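Local coordinates for carbohydrate binding protein, putative, cbp2D (Cellvibrio japonicus, PDB 7B21) that probably carries electrons on a covalently bound heme c, as the X183 cytochrome domain of a longer protein that is thought to bind polysaccharides, at residues T38-N43 and A84-W89; H49-Q54 and S63-Q68; A57-I62 and C78-E83. One frame throughout, in Å; residues are numbered along the deposited sequence.

Overall arrangement
The three contacts lie in one small cytochrome c domain that has helices but no strands, and each of them touches heme c. Contacts 1 and 2 are farthest apart, with centres about 16 Å from each other and no touch between them. Contact 3 lies about 11 Å from either, centre to centre, and packs against both. It shares helix 76-86 with contact 1 and helix 58-65 with contact 2. Along the chain the order is 38-43, 49-54, 57-62, 63-68, 78-83 and 84-89. Contact 1 therefore spans the other two, while the segments of contacts 2 and 3 interleave. All three line the heme pocket, and contacts 2 and 3 also share the sodium ion.

Contact 1 (T38-N43 and A84-W89). With HEC (heme c), chain B.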
loop_
_atom_site.group_PDB
_atom_site.type_symbol
_atom_site.label_atom_id
_atom_site.label_comp_id
_atom_site.label_asym_id
_atom_site.label_seq_id
_atom_site.Cartn_x
_atom_site.Cartn_y
_atom_site.Cartn_z
ATOM N N THR A 38 -6.514 -4.790 9.279
ATOM C CA THR A 38 -6.906 -3.451 8.832
ATOM C C THR A 38 -7.208 -3.549 7.348
ATOM O O THR A 38 -6.313 -3.774 6.527
ATOM C CB THR A 38 -5.795 -2.434 9.080
ATOM O OG1 THR A 38 -5.494 -2.412 10.476
ATOM C CG2 THR A 38 -6.189 -1.049 8.617
ATOM N N PRO A 39 -8.461 -3.364 6.948
ATOM C CA PRO A 39 -8.787 -3.389 5.542
ATOM C C PRO A 39 -8.040 -2.290 4.796
ATOM O O PRO A 39 -7.664 -1.257 5.350
ATOM C CB PRO A 39 -10.294 -3.211 5.453
ATOM C CG PRO A 39 -10.794 -3.190 6.813
ATOM C CD PRO A 39 -9.661 -3.270 7.788
ATOM N N LEU A 40 -7.915 -2.493 3.499
ATOM C CA LEU A 40 -7.315 -1.496 2.587
ATOM C C LEU A 40 -8.186 -1.449 1.348
ATOM O O LEU A 40 -8.273 -2.427 0.621
ATOM C CB LEU A 40 -5.877 -1.889 2.272
ATOM C CG LEU A 40 -4.979 -0.848 1.613
ATOM C CD1 LEU A 40 -3.558 -1.388 1.554
ATOM C CD2 LEU A 40 -5.464 -0.432 0.221
ATOM N N ASN A 41 -8.860 -0.317 1.154
ATOM C CA ASN A 41 -9.680 -0.084 -0.034
ATOM C C ASN A 41 -8.758 0.387 -1.144
ATOM O O ASN A 41 -8.177 1.473 -1.019
ATOM C CB ASN A 41 -10.721 0.958 0.285
ATOM C CG ASN A 41 -11.642 1.224 -0.875
ATOM O OD1 ASN A 41 -11.278 1.139 -2.045
ATOM N ND2 ASN A 41 -12.859 1.575 -0.539
ATOM N N PRO A 42 -8.580 -0.386 -2.227
ATOM C CA PRO A 42 -7.580 -0.087 -3.237
ATOM C C PRO A 42 -8.092 0.814 -4.354
ATOM O O PRO A 42 -7.374 1.014 -5.326
ATOM C CB PRO A 42 -7.273 -1.472 -3.782
ATOM C CG PRO A 42 -8.636 -2.143 -3.771
ATOM C CD PRO A 42 -9.262 -1.677 -2.483
ATOM N N ASN A 43 -9.293 1.356 -4.183
ATOM C CA ASN A 43 -10.000 2.013 -5.286
ATOM C C ASN A 43 -10.311 3.471 -5.028
ATOM O O ASN A 43 -11.072 4.027 -5.782
ATOM C CB ASN A 43 -11.271 1.252 -5.606
ATOM C CG ASN A 43 -10.937 -0.192 -5.940
ATOM O OD1 ASN A 43 -9.966 -0.491 -6.684
ATOM N ND2 ASN A 43 -11.669 -1.130 -5.356
ATOM N N ALA A 84 1.341 0.710 -7.600
ATOM C CA ALA A 84 0.950 0.017 -8.844
ATOM C C ALA A 84 0.323 -1.345 -8.505
ATOM O O ALA A 84 -0.672 -1.748 -9.124
ATOM C CB ALA A 84 2.144 -0.123 -9.758
ATOM N N PHE A 85 0.902 -2.062 -7.572
ATOM C CA PHE A 85 0.362 -3.355 -7.159
ATOM C C PHE A 85 -1.059 -3.209 -6.599
ATOM O O PHE A 85 -1.968 -3.953 -7.021
ATOM C CB PHE A 85 1.297 -3.996 -6.134
ATOM C CG PHE A 85 0.758 -5.261 -5.516
ATOM C CD1 PHE A 85 0.391 -6.349 -6.295
ATOM C CD2 PHE A 85 0.671 -5.408 -4.159
ATOM C CE1 PHE A 85 -0.060 -7.517 -5.721
ATOM C CE2 PHE A 85 0.220 -6.580 -3.567
ATOM C CZ PHE A 85 -0.133 -7.641 -4.355
ATOM N N ILE A 86 -1.260 -2.297 -5.684
ATOM C CA ILE A 86 -2.603 -2.098 -5.092
ATOM C C ILE A 86 -3.618 -1.759 -6.180
ATOM O O ILE A 86 -4.766 -2.232 -6.126
ATOM C CB ILE A 86 -2.532 -1.010 -4.014
ATOM C CG1 ILE A 86 -1.722 -1.494 -2.815
ATOM C CG2 ILE A 86 -3.926 -0.581 -3.604
ATOM C CD1 ILE A 86 -1.379 -0.405 -1.850
ATOM N N ARG A 87 -3.224 -0.980 -7.191
ATOM C CA ARG A 87 -4.193 -0.603 -8.246
ATOM C C ARG A 87 -4.545 -1.783 -9.156
ATOM O O ARG A 87 -5.453 -1.646 -9.977
ATOM C CB ARG A 87 -3.642 0.549 -9.062
ATOM C CG ARG A 87 -3.479 1.824 -8.270
ATOM C CD ARG A 87 -4.702 2.264 -7.542
ATOM N NE ARG A 87 -4.572 3.642 -7.118
ATOM C CZ ARG A 87 -5.529 4.294 -6.455
ATOM N NH1 ARG A 87 -6.613 3.663 -6.016
ATOM N NH2 ARG A 87 -5.377 5.582 -6.207
ATOM N N THR A 88 -3.856 -2.899 -9.066
ATOM C CA THR A 88 -4.267 -4.128 -9.762
ATOM C C THR A 88 -5.345 -4.911 -9.005
ATOM O O THR A 88 -5.957 -5.811 -9.592
ATOM C CB THR A 88 -3.127 -5.114 -10.050
ATOM O OG1 THR A 88 -2.659 -5.723 -8.858
ATOM C CG2 THR A 88 -1.981 -4.441 -10.776
ATOM N N TRP A 89 -5.604 -4.617 -7.729
ATOM C CA TRP A 89 -6.486 -5.458 -6.911
ATOM C C TRP A 89 -7.902 -5.457 -7.438
ATOM O O TRP A 89 -8.586 -6.499 -7.299
ATOM C CB TRP A 89 -6.451 -5.036 -5.476
ATOM C CG TRP A 89 -5.155 -5.314 -4.794
ATOM C CD1 TRP A 89 -3.996 -5.819 -5.317
ATOM C CD2 TRP A 89 -4.881 -4.983 -3.435
ATOM N NE1 TRP A 89 -3.029 -5.854 -4.341
ATOM C CE2 TRP A 89 -3.555 -5.355 -3.187
ATOM C CE3 TRP A 89 -5.667 -4.418 -2.423
ATOM C CZ2 TRP A 89 -2.977 -5.146 -1.930
ATOM C CZ3 TRP A 89 -5.089 -4.227 -1.203
ATOM C CH2 TRP A 89 -3.782 -4.585 -0.976
HETATM FE FE HEC B . -1.238 0.522 6.136
HETATM C CHA HEC B . -4.005 2.500 6.156
HETATM C CHB HEC B . -0.952 0.932 2.789
HETATM C CHC HEC B . 1.663 -1.239 6.200
HETATM C CHD HEC B . -1.723 -0.161 9.423
HETATM N NA HEC B . -2.267 1.499 4.766
HETATM C C1A HEC B . -3.451 2.197 4.928
HETATM C C2A HEC B . -3.989 2.587 3.667
HETATM C C3A HEC B . -3.119 2.191 2.728
HETATM C C4A HEC B . -2.048 1.490 3.411
HETATM C CMA HEC B . -3.158 2.437 1.252
HETATM C CAA HEC B . -5.292 3.323 3.445
HETATM C CBA HEC B . -6.462 2.323 3.290
HETATM C CGA HEC B . -7.780 2.903 2.938
HETATM O O1A HEC B . -7.900 4.119 2.739
HETATM O O2A HEC B . -8.743 2.074 2.800
HETATM N NB HEC B . 0.118 -0.023 4.759
HETATM C C1B HEC B . 0.064 0.237 3.416
HETATM C C2B HEC B . 1.221 -0.287 2.762
HETATM C C3B HEC B . 2.010 -0.856 3.719
HETATM C C4B HEC B . 1.253 -0.721 4.981
HETATM C CMB HEC B . 1.516 -0.210 1.300
HETATM C CAB HEC B . 3.356 -1.469 3.580
HETATM C CBB HEC B . 4.407 -0.536 3.043
HETATM N NC HEC B . -0.229 -0.489 7.514
HETATM C C1C HEC B . 0.923 -1.196 7.363
HETATM C C2C HEC B . 1.265 -1.904 8.556
HETATM C C3C HEC B . 0.260 -1.677 9.451
HETATM C C4C HEC B . -0.646 -0.762 8.826
HETATM C CMC HEC B . 2.456 -2.816 8.690
HETATM C CAC HEC B . 0.053 -2.280 10.803
HETATM C CBC HEC B . 1.149 -2.162 11.776
HETATM N ND HEC B . -2.545 1.125 7.527
HETATM C C1D HEC B . -2.566 0.769 8.839
HETATM C C2D HEC B . -3.580 1.528 9.554
HETATM C C3D HEC B . -4.182 2.323 8.664
HETATM C C4D HEC B . -3.568 2.029 7.364
HETATM C CMD HEC B . -3.869 1.403 11.021
HETATM C CAD HEC B . -5.171 3.412 8.916
HETATM C CBD HEC B . -4.388 4.784 9.017
HETATM C CGD HEC B . -5.238 5.940 9.446
HETATM O O1D HEC B . -5.796 6.656 8.575
HETATM O O2D HEC B . -5.362 6.147 10.690
#
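Pro42 presses its ring into the angle between Ile86 and Trp89. Its CB does most of the touching. Pro42 CB meets Ile86 CG2 at 3.5 Å, tighter than usual for two carbons. The same Pro42 CB lies 3.6 Å from Trp89 CE3, and Pro42 CG also leans on Trp89. Leu40 reaches in from CB with its CG anti to the backbone N (chi1 -166°). Leu40 CG passes over the heme pyrrole at C3A and the methyl CMA. Leu40 CD1 sits 3.7 Å from the heme meso carbon CHB. Leu40 CD2 stays against the heme methyl CMA and also meets Ile86 CG2 and Trp89 CZ3, each at 4.1 Å. One leucine thus bridges the porphyrin and segment 84-89. A single polar bond joins the segments. The Arg87 chain bends at chi2, and its NH1 gives a hydrogen bond to Pro42 O at 2.8 Å. The donor stands above the carbonyl plane, and the N-H...O angle is 142°. Arg87 NH1 also bonds to Arg44 O. Next to the proline, Asn41 OD1 accepts from Asn43 N in an Asx turn. Asn41 N holds the heme propionate atom O2A at 2.9 Å. Thr38 O accepts from the axial ligand His23. This is consistent with the heme crevice of a cytochrome c fold, where the loop on the histidine side of the heme packs on the C-terminal helix and the turn after it.

Contact 2 (H49-Q54 and S63-Q68); sequences HSRDTQ and SMWMPQ. With NA (sodium ion), chain C; HEC (heme c), chain B.
This contact belongs to the methionine side of the cytochrome c heme pocket. Met66, just past the end of helix 58-65, binds the heme iron through SD at 2.3 Å, with His23 as the other axial ligand. Beside it, the His49 ring is sandwiched. One face stacks on the six-membered ring of Trp65, with centroids 4.1 Å apart and planes at 12°. The opposite face carries the heme propionate carbon CGD. His49 CB also sits over the five-membered ring of Trp65 as a CH-pi contact. CG anti to the backbone N (chi1 -169°) carries the imidazole into the gap between Trp65 and the propionate. Both ring nitrogens are used in the ring plane. His49 NE2 donates to Gln68 OE1 at 2.9 Å, almost straight at 178°, in the conformer modelled here. His49 ND1 accepts from Arg51 N. At the indole edge Trp65 NE1 donates to Asp52 OD2 at 3.0 Å, and it meets the oxygen from above the carboxylate plane. Asp52 OD2 also has a salt bridge to Arg56. Ser50 grips the same heme propionate, with its N 2.9 Å from O1D and its OG 2.7 Å from O2D. The carbonyls of Ser63 and Met66 bind the sodium ion. With ND1 accepting from Arg51 N, His49 is consistent with a neutral imidazole. The Gln68 bond, where formed, would help to set the ring's rotation.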
loop_
_atom_site.group_PDB
_atom_site.type_symbol
_atom_site.label_atom_id
_atom_site.label_comp_id
_atom_site.label_asym_id
_atom_site.label_seq_id
_atom_site.Cartn_x
_atom_site.Cartn_y
_atom_site.Cartn_z
ATOM N N HIS A 49 -4.834 10.009 5.287
ATOM C CA HIS A 49 -4.611 9.394 6.600
ATOM C C HIS A 49 -5.360 10.214 7.637
ATOM O O HIS A 49 -5.472 11.458 7.521
ATOM C CB HIS A 49 -3.114 9.381 6.899
ATOM C CG HIS A 49 -2.722 8.562 8.076
ATOM N ND1 HIS A 49 -2.873 9.024 9.369
ATOM C CD2 HIS A 49 -2.180 7.321 8.151
ATOM C CE1 HIS A 49 -2.390 8.097 10.190
ATOM N NE2 HIS A 49 -1.972 7.026 9.474
ATOM N N SER A 50 -5.843 9.542 8.668
ATOM C CA SER A 50 -6.572 10.236 9.758
ATOM C C SER A 50 -5.753 11.359 10.388
ATOM O O SER A 50 -6.353 12.265 10.943
ATOM C CB SER A 50 -7.031 9.269 10.792
ATOM O OG SER A 50 -5.958 8.650 11.463
ATOM N N ARG A 51 -4.437 11.324 10.318
ATOM C CA ARG A 51 -3.573 12.359 10.914
ATOM C C ARG A 51 -3.078 13.355 9.875
ATOM O O ARG A 51 -2.324 14.265 10.236
ATOM C CB ARG A 51 -2.377 11.721 11.611
ATOM C CG ARG A 51 -2.708 10.825 12.802
ATOM C CD ARG A 51 -1.402 10.195 13.376
ATOM N NE ARG A 51 -0.261 11.125 13.565
ATOM C CZ ARG A 51 1.057 10.839 13.571
ATOM N NH1 ARG A 51 1.522 9.599 13.500
ATOM N NH2 ARG A 51 1.922 11.824 13.755
ATOM N N ASP A 52 -3.446 13.194 8.618
ATOM C CA ASP A 52 -2.990 14.108 7.564
ATOM C C ASP A 52 -3.948 15.292 7.453
ATOM O O ASP A 52 -5.060 15.244 7.914
ATOM C CB ASP A 52 -2.822 13.371 6.249
ATOM C CG ASP A 52 -1.780 13.941 5.297
ATOM O OD1 ASP A 52 -1.384 15.102 5.432
ATOM O OD2 ASP A 52 -1.358 13.167 4.405
ATOM N N THR A 53 -3.447 16.295 6.784
ATOM C CA THR A 53 -4.082 17.582 6.547
ATOM C C THR A 53 -4.576 17.689 5.120
ATOM O O THR A 53 -5.230 18.708 4.822
ATOM C CB THR A 53 -3.120 18.745 6.814
ATOM O OG1 THR A 53 -1.973 18.549 5.982
ATOM C CG2 THR A 53 -2.697 18.784 8.264
ATOM N N GLN A 54 -4.262 16.732 4.257
ATOM C CA GLN A 54 -4.777 16.820 2.885
ATOM C C GLN A 54 -4.748 15.431 2.258
ATOM O O GLN A 54 -4.144 14.488 2.768
ATOM C CB GLN A 54 -4.059 17.843 2.037
ATOM C CG GLN A 54 -2.707 17.304 1.730
ATOM C CD GLN A 54 -1.976 18.133 0.708
ATOM O OE1 GLN A 54 -1.405 19.172 1.027
ATOM N NE2 GLN A 54 -1.983 17.668 -0.534
ATOM N N SER A 63 4.455 6.603 1.092
ATOM C CA SER A 63 5.748 7.190 1.508
ATOM C C SER A 63 5.609 7.819 2.897
ATOM O O SER A 63 6.449 7.561 3.754
ATOM C CB SER A 63 6.249 8.202 0.515
ATOM O OG SER A 63 6.660 7.558 -0.668
ATOM N N MET A 64 4.593 8.649 3.090
ATOM C CA MET A 64 4.442 9.400 4.348
ATOM C C MET A 64 4.071 8.504 5.532
ATOM O O MET A 64 4.557 8.747 6.645
ATOM C CB MET A 64 3.335 10.422 4.162
ATOM C CG MET A 64 3.678 11.562 3.250
ATOM S SD MET A 64 2.288 12.714 3.017
ATOM C CE MET A 64 2.241 13.459 4.653
ATOM N N TRP A 65 3.201 7.529 5.323
ATOM C CA TRP A 65 2.447 6.962 6.442
ATOM C C TRP A 65 2.658 5.461 6.630
ATOM O O TRP A 65 2.197 4.955 7.666
ATOM C CB TRP A 65 0.949 7.250 6.319
ATOM C CG TRP A 65 0.605 8.695 6.318
ATOM C CD1 TRP A 65 0.171 9.426 5.252
ATOM C CD2 TRP A 65 0.673 9.611 7.426
ATOM N NE1 TRP A 65 -0.051 10.733 5.628
ATOM C CE2 TRP A 65 0.245 10.868 6.948
ATOM C CE3 TRP A 65 0.960 9.438 8.783
ATOM C CZ2 TRP A 65 0.159 11.976 7.776
ATOM C CZ3 TRP A 65 0.824 10.536 9.597
ATOM C CH2 TRP A 65 0.453 11.791 9.099
ATOM N N MET A 66 3.271 4.743 5.699
ATOM C CA MET A 66 3.281 3.275 5.790
ATOM C C MET A 66 4.679 2.757 5.527
ATOM O O MET A 66 5.470 3.353 4.801
ATOM C CB MET A 66 2.280 2.677 4.807
ATOM C CG MET A 66 0.833 3.052 5.110
ATOM S SD MET A 66 0.185 2.305 6.627
ATOM C CE MET A 66 -0.771 3.666 7.258
ATOM N N PRO A 67 5.050 1.594 6.083
ATOM C CA PRO A 67 4.271 0.845 7.067
ATOM C C PRO A 67 4.150 1.640 8.362
ATOM O O PRO A 67 5.092 2.284 8.783
ATOM C CB PRO A 67 5.094 -0.438 7.278
ATOM C CG PRO A 67 6.529 -0.008 7.000
ATOM C CD PRO A 67 6.378 1.020 5.897
ATOM N N GLN A 68 2.993 1.577 8.977
ATOM C CA GLN A 68 2.759 2.360 10.186
ATOM C C GLN A 68 3.664 1.798 11.285
ATOM O O GLN A 68 3.678 0.609 11.555
ATOM C CB GLN A 68 1.258 2.345 10.469
ATOM C CG GLN A 68 0.893 3.295 11.589
ATOM C CD GLN A 68 -0.504 3.860 11.502
ATOM O OE1 GLN A 68 -0.906 4.555 10.550
ATOM N NE2 GLN A 68 -1.265 3.636 12.573
HETATM NA NA NA C . 6.555 5.130 3.915
HETATM FE FE HEC B . -1.238 0.522 6.136
HETATM C CHA HEC B . -4.005 2.500 6.156
HETATM C CHB HEC B . -0.952 0.932 2.789
HETATM C CHC HEC B . 1.663 -1.239 6.200
HETATM C CHD HEC B . -1.723 -0.161 9.423
HETATM N NA HEC B . -2.267 1.499 4.766
HETATM C C1A HEC B . -3.451 2.197 4.928
HETATM C C2A HEC B . -3.989 2.587 3.667
HETATM C C3A HEC B . -3.119 2.191 2.728
HETATM C C4A HEC B . -2.048 1.490 3.411
HETATM C CMA HEC B . -3.158 2.437 1.252
HETATM C CAA HEC B . -5.292 3.323 3.445
HETATM C CBA HEC B . -6.462 2.323 3.290
HETATM C CGA HEC B . -7.780 2.903 2.938
HETATM O O1A HEC B . -7.900 4.119 2.739
HETATM O O2A HEC B . -8.743 2.074 2.800
HETATM N NB HEC B . 0.118 -0.023 4.759
HETATM C C1B HEC B . 0.064 0.237 3.416
HETATM C C2B HEC B . 1.221 -0.287 2.762
HETATM C C3B HEC B . 2.010 -0.856 3.719
HETATM C C4B HEC B . 1.253 -0.721 4.981
HETATM C CMB HEC B . 1.516 -0.210 1.300
HETATM C CAB HEC B . 3.356 -1.469 3.580
HETATM C CBB HEC B . 4.407 -0.536 3.043
HETATM N NC HEC B . -0.229 -0.489 7.514
HETATM C C1C HEC B . 0.923 -1.196 7.363
HETATM C C2C HEC B . 1.265 -1.904 8.556
HETATM C C3C HEC B . 0.260 -1.677 9.451
HETATM C C4C HEC B . -0.646 -0.762 8.826
HETATM C CMC HEC B . 2.456 -2.816 8.690
HETATM C CAC HEC B . 0.053 -2.280 10.803
HETATM C CBC HEC B . 1.149 -2.162 11.776
HETATM N ND HEC B . -2.545 1.125 7.527
HETATM C C1D HEC B . -2.566 0.769 8.839
HETATM C C2D HEC B . -3.580 1.528 9.554
HETATM C C3D HEC B . -4.182 2.323 8.664
HETATM C C4D HEC B . -3.568 2.029 7.364
HETATM C CMD HEC B . -3.869 1.403 11.021
HETATM C CAD HEC B . -5.171 3.412 8.916
HETATM C CBD HEC B . -4.388 4.784 9.017
HETATM C CGD HEC B . -5.238 5.940 9.446
HETATM O O1D HEC B . -5.796 6.656 8.575
HETATM O O2D HEC B . -5.362 6.147 10.690
#

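Contact 3 (A57-I62 and C78-E83). With NA (sodium ion), chain C; HEC (heme c), chain B.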
loop_
_atom_site.group_PDB
_atom_site.type_symbol
_atom_site.label_atom_id
_atom_site.label_comp_id
_atom_site.label_asym_id
_atom_site.label_seq_id
_atom_site.Cartn_x
_atom_site.Cartn_y
_atom_site.Cartn_z
ATOM N N ALA A 57 -1.920 11.363 -3.277
ATOM C CA ALA A 57 -1.778 10.245 -4.206
ATOM C C ALA A 57 -1.405 9.014 -3.385
ATOM O O ALA A 57 -0.681 9.095 -2.383
ATOM C CB ALA A 57 -0.710 10.517 -5.233
ATOM N N LEU A 58 -1.848 7.840 -3.842
ATOM C CA LEU A 58 -1.589 6.606 -3.091
ATOM C C LEU A 58 -0.085 6.441 -2.794
ATOM O O LEU A 58 0.289 6.121 -1.669
ATOM C CB LEU A 58 -2.207 5.432 -3.848
ATOM C CG LEU A 58 -1.931 4.044 -3.274
ATOM C CD1 LEU A 58 -2.296 3.941 -1.807
ATOM C CD2 LEU A 58 -2.722 3.018 -4.055
ATOM N N ARG A 59 0.771 6.647 -3.785
ATOM C CA ARG A 59 2.216 6.429 -3.536
ATOM C C ARG A 59 2.705 7.385 -2.444
ATOM O O ARG A 59 3.554 7.010 -1.643
ATOM C CB ARG A 59 3.082 6.583 -4.780
ATOM C CG ARG A 59 3.005 7.917 -5.502
ATOM C CD ARG A 59 4.007 8.016 -6.627
ATOM N NE ARG A 59 3.773 7.053 -7.685
ATOM C CZ ARG A 59 4.521 6.980 -8.778
ATOM N NH1 ARG A 59 5.558 7.774 -8.936
ATOM N NH2 ARG A 59 4.234 6.100 -9.725
ATOM N N ASP A 60 2.194 8.622 -2.407
ATOM C CA ASP A 60 2.655 9.603 -1.426
ATOM C C ASP A 60 2.080 9.271 -0.052
ATOM O O ASP A 60 2.786 9.445 0.945
ATOM C CB ASP A 60 2.287 11.009 -1.863
ATOM C CG ASP A 60 3.011 11.403 -3.130
ATOM O OD1 ASP A 60 4.132 10.950 -3.374
ATOM O OD2 ASP A 60 2.404 12.169 -3.926
ATOM N N PHE A 61 0.858 8.766 0.011
ATOM C CA PHE A 61 0.315 8.247 1.281
ATOM C C PHE A 61 1.246 7.177 1.828
ATOM O O PHE A 61 1.574 7.154 2.996
ATOM C CB PHE A 61 -1.091 7.705 1.020
ATOM C CG PHE A 61 -1.699 7.030 2.244
ATOM C CD1 PHE A 61 -1.347 5.734 2.603
ATOM C CD2 PHE A 61 -2.647 7.682 3.006
ATOM C CE1 PHE A 61 -1.909 5.139 3.718
ATOM C CE2 PHE A 61 -3.251 7.061 4.081
ATOM C CZ PHE A 61 -2.861 5.784 4.440
ATOM N N ILE A 62 1.641 6.260 0.960
ATOM C CA ILE A 62 2.531 5.150 1.389
ATOM C C ILE A 62 3.849 5.724 1.874
ATOM O O ILE A 62 4.353 5.365 2.956
ATOM C CB ILE A 62 2.707 4.110 0.281
ATOM C CG1 ILE A 62 1.376 3.413 -0.028
ATOM C CG2 ILE A 62 3.805 3.121 0.633
ATOM C CD1 ILE A 62 1.386 2.600 -1.292
ATOM N N CYS A 78 9.837 2.259 -3.920
ATOM C CA CYS A 78 9.051 1.271 -3.146
ATOM C C CYS A 78 7.595 1.683 -3.156
ATOM O O CYS A 78 6.692 0.869 -3.416
ATOM C CB CYS A 78 9.588 1.203 -1.720
ATOM S SG CYS A 78 8.589 0.152 -0.630
ATOM N N ALA A 79 7.327 2.946 -2.844
ATOM C CA ALA A 79 5.960 3.448 -2.744
ATOM C C ALA A 79 5.277 3.430 -4.116
ATOM O O ALA A 79 4.094 3.075 -4.209
ATOM C CB ALA A 79 5.965 4.824 -2.118
ATOM N N ALA A 80 6.004 3.814 -5.155
ATOM C CA ALA A 80 5.455 3.761 -6.508
ATOM C C ALA A 80 5.086 2.330 -6.912
ATOM O O ALA A 80 4.052 2.091 -7.509
ATOM C CB ALA A 80 6.434 4.371 -7.479
ATOM N N ASP A 81 5.983 1.393 -6.622
ATOM C CA ASP A 81 5.751 -0.007 -6.988
ATOM C C ASP A 81 4.550 -0.557 -6.238
ATOM O O ASP A 81 3.703 -1.262 -6.817
ATOM C CB ASP A 81 7.002 -0.831 -6.718
ATOM C CG ASP A 81 8.172 -0.583 -7.646
ATOM O OD1 ASP A 81 7.991 0.088 -8.693
ATOM O OD2 ASP A 81 9.238 -1.110 -7.346
ATOM N N ILE A 82 4.479 -0.324 -4.921
ATOM C CA ILE A 82 3.352 -0.884 -4.182
ATOM C C ILE A 82 2.053 -0.188 -4.621
ATOM O O ILE A 82 1.042 -0.878 -4.717
ATOM C CB ILE A 82 3.592 -0.822 -2.661
ATOM C CG1 ILE A 82 4.786 -1.670 -2.243
ATOM C CG2 ILE A 82 2.333 -1.311 -1.948
ATOM C CD1 ILE A 82 5.115 -1.626 -0.776
ATOM N N GLU A 83 2.075 1.104 -4.879
ATOM C CA GLU A 83 0.893 1.756 -5.463
ATOM C C GLU A 83 0.412 0.982 -6.681
ATOM O O GLU A 83 -0.774 0.687 -6.818
ATOM C CB GLU A 83 1.220 3.206 -5.803
ATOM C CG GLU A 83 0.136 3.899 -6.605
ATOM C CD GLU A 83 0.559 5.304 -7.036
ATOM O OE1 GLU A 83 1.507 5.385 -7.863
ATOM O OE2 GLU A 83 -0.004 6.293 -6.552
HETATM NA NA NA C . 6.555 5.130 3.915
HETATM FE FE HEC B . -1.238 0.522 6.136
HETATM C CHA HEC B . -4.005 2.500 6.156
HETATM C CHB HEC B . -0.952 0.932 2.789
HETATM C CHC HEC B . 1.663 -1.239 6.200
HETATM C CHD HEC B . -1.723 -0.161 9.423
HETATM N NA HEC B . -2.267 1.499 4.766
HETATM C C1A HEC B . -3.451 2.197 4.928
HETATM C C2A HEC B . -3.989 2.587 3.667
HETATM C C3A HEC B . -3.119 2.191 2.728
HETATM C C4A HEC B . -2.048 1.490 3.411
HETATM C CMA HEC B . -3.158 2.437 1.252
HETATM C CAA HEC B . -5.292 3.323 3.445
HETATM C CBA HEC B . -6.462 2.323 3.290
HETATM C CGA HEC B . -7.780 2.903 2.938
HETATM O O1A HEC B . -7.900 4.119 2.739
HETATM O O2A HEC B . -8.743 2.074 2.800
HETATM N NB HEC B . 0.118 -0.023 4.759
HETATM C C1B HEC B . 0.064 0.237 3.416
HETATM C C2B HEC B . 1.221 -0.287 2.762
HETATM C C3B HEC B . 2.010 -0.856 3.719
HETATM C C4B HEC B . 1.253 -0.721 4.981
HETATM C CMB HEC B . 1.516 -0.210 1.300
HETATM C CAB HEC B . 3.356 -1.469 3.580
HETATM C CBB HEC B . 4.407 -0.536 3.043
HETATM N NC HEC B . -0.229 -0.489 7.514
HETATM C C1C HEC B . 0.923 -1.196 7.363
HETATM C C2C HEC B . 1.265 -1.904 8.556
HETATM C C3C HEC B . 0.260 -1.677 9.451
HETATM C C4C HEC B . -0.646 -0.762 8.826
HETATM C CMC HEC B . 2.456 -2.816 8.690
HETATM C CAC HEC B . 0.053 -2.280 10.803
HETATM C CBC HEC B . 1.149 -2.162 11.776
HETATM N ND HEC B . -2.545 1.125 7.527
HETATM C C1D HEC B . -2.566 0.769 8.839
HETATM C C2D HEC B . -3.580 1.528 9.554
HETATM C C3D HEC B . -4.182 2.323 8.664
HETATM C C4D HEC B . -3.568 2.029 7.364
HETATM C CMD HEC B . -3.869 1.403 11.021
HETATM C CAD HEC B . -5.171 3.412 8.916
HETATM C CBD HEC B . -4.388 4.784 9.017
HETATM C CGD HEC B . -5.238 5.940 9.446
HETATM O O1D HEC B . -5.796 6.656 8.575
HETATM O O2D HEC B . -5.362 6.147 10.690
HETATM O O HOH W 1 2.529 3.596 -9.539
#
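Glu83 reaches across to the start of helix 58-65 and binds both the backbone and the side chain of Arg59. Glu83 OE2 accepts from Arg59 N at 2.9 Å, and Glu83 OE1 forms a salt bridge with Arg59 NE at 2.8 Å. The carboxylate is met from above its plane in both bonds. Glu83 OE1 lies close to the guanidinium plane, and the NE bond is fairly straight at 165°. The weaker bond from Arg59 NH2 to Glu83 OE1 is long, at 3.4 Å. A water accepts from Arg59 NH2 and donates to Ala80 O and Glu83 OE1. Arg59 CG lies between its backbone N and carbonyl carbon (chi1 58°), and a bend at chi3 lays the guanidinium over Ala80. Ala80 CB stands 3.5 Å above the centre of that group, and Arg59 NH1 goes on to Leu3 O. The negative charge near the first turn of helix 58-65 would probably suit the helix dipole.

In the cytochrome c fold these are helix 58-65, which leads to the methionine ligand Met66, and the C-terminal helix 76-86. Their local axes come within 8.1 Å at an angle of 128°. Ala79 and Ala80 lie at the close approach, and Ala79 CB touches Arg59 O at 3.3 Å. Toward the heme the interface turns apolar. Ile62 CG2 packs on Ala79 CB, and Ile62 CD1 meets Ile82 CG2 at 4.1 Å. Both isoleucines then reach the heme methyl CMB, with Ile82 CG2 at 3.5 Å. Leu58 CD1 touches the methyl CMA, and Ile62 O binds the sodium ion.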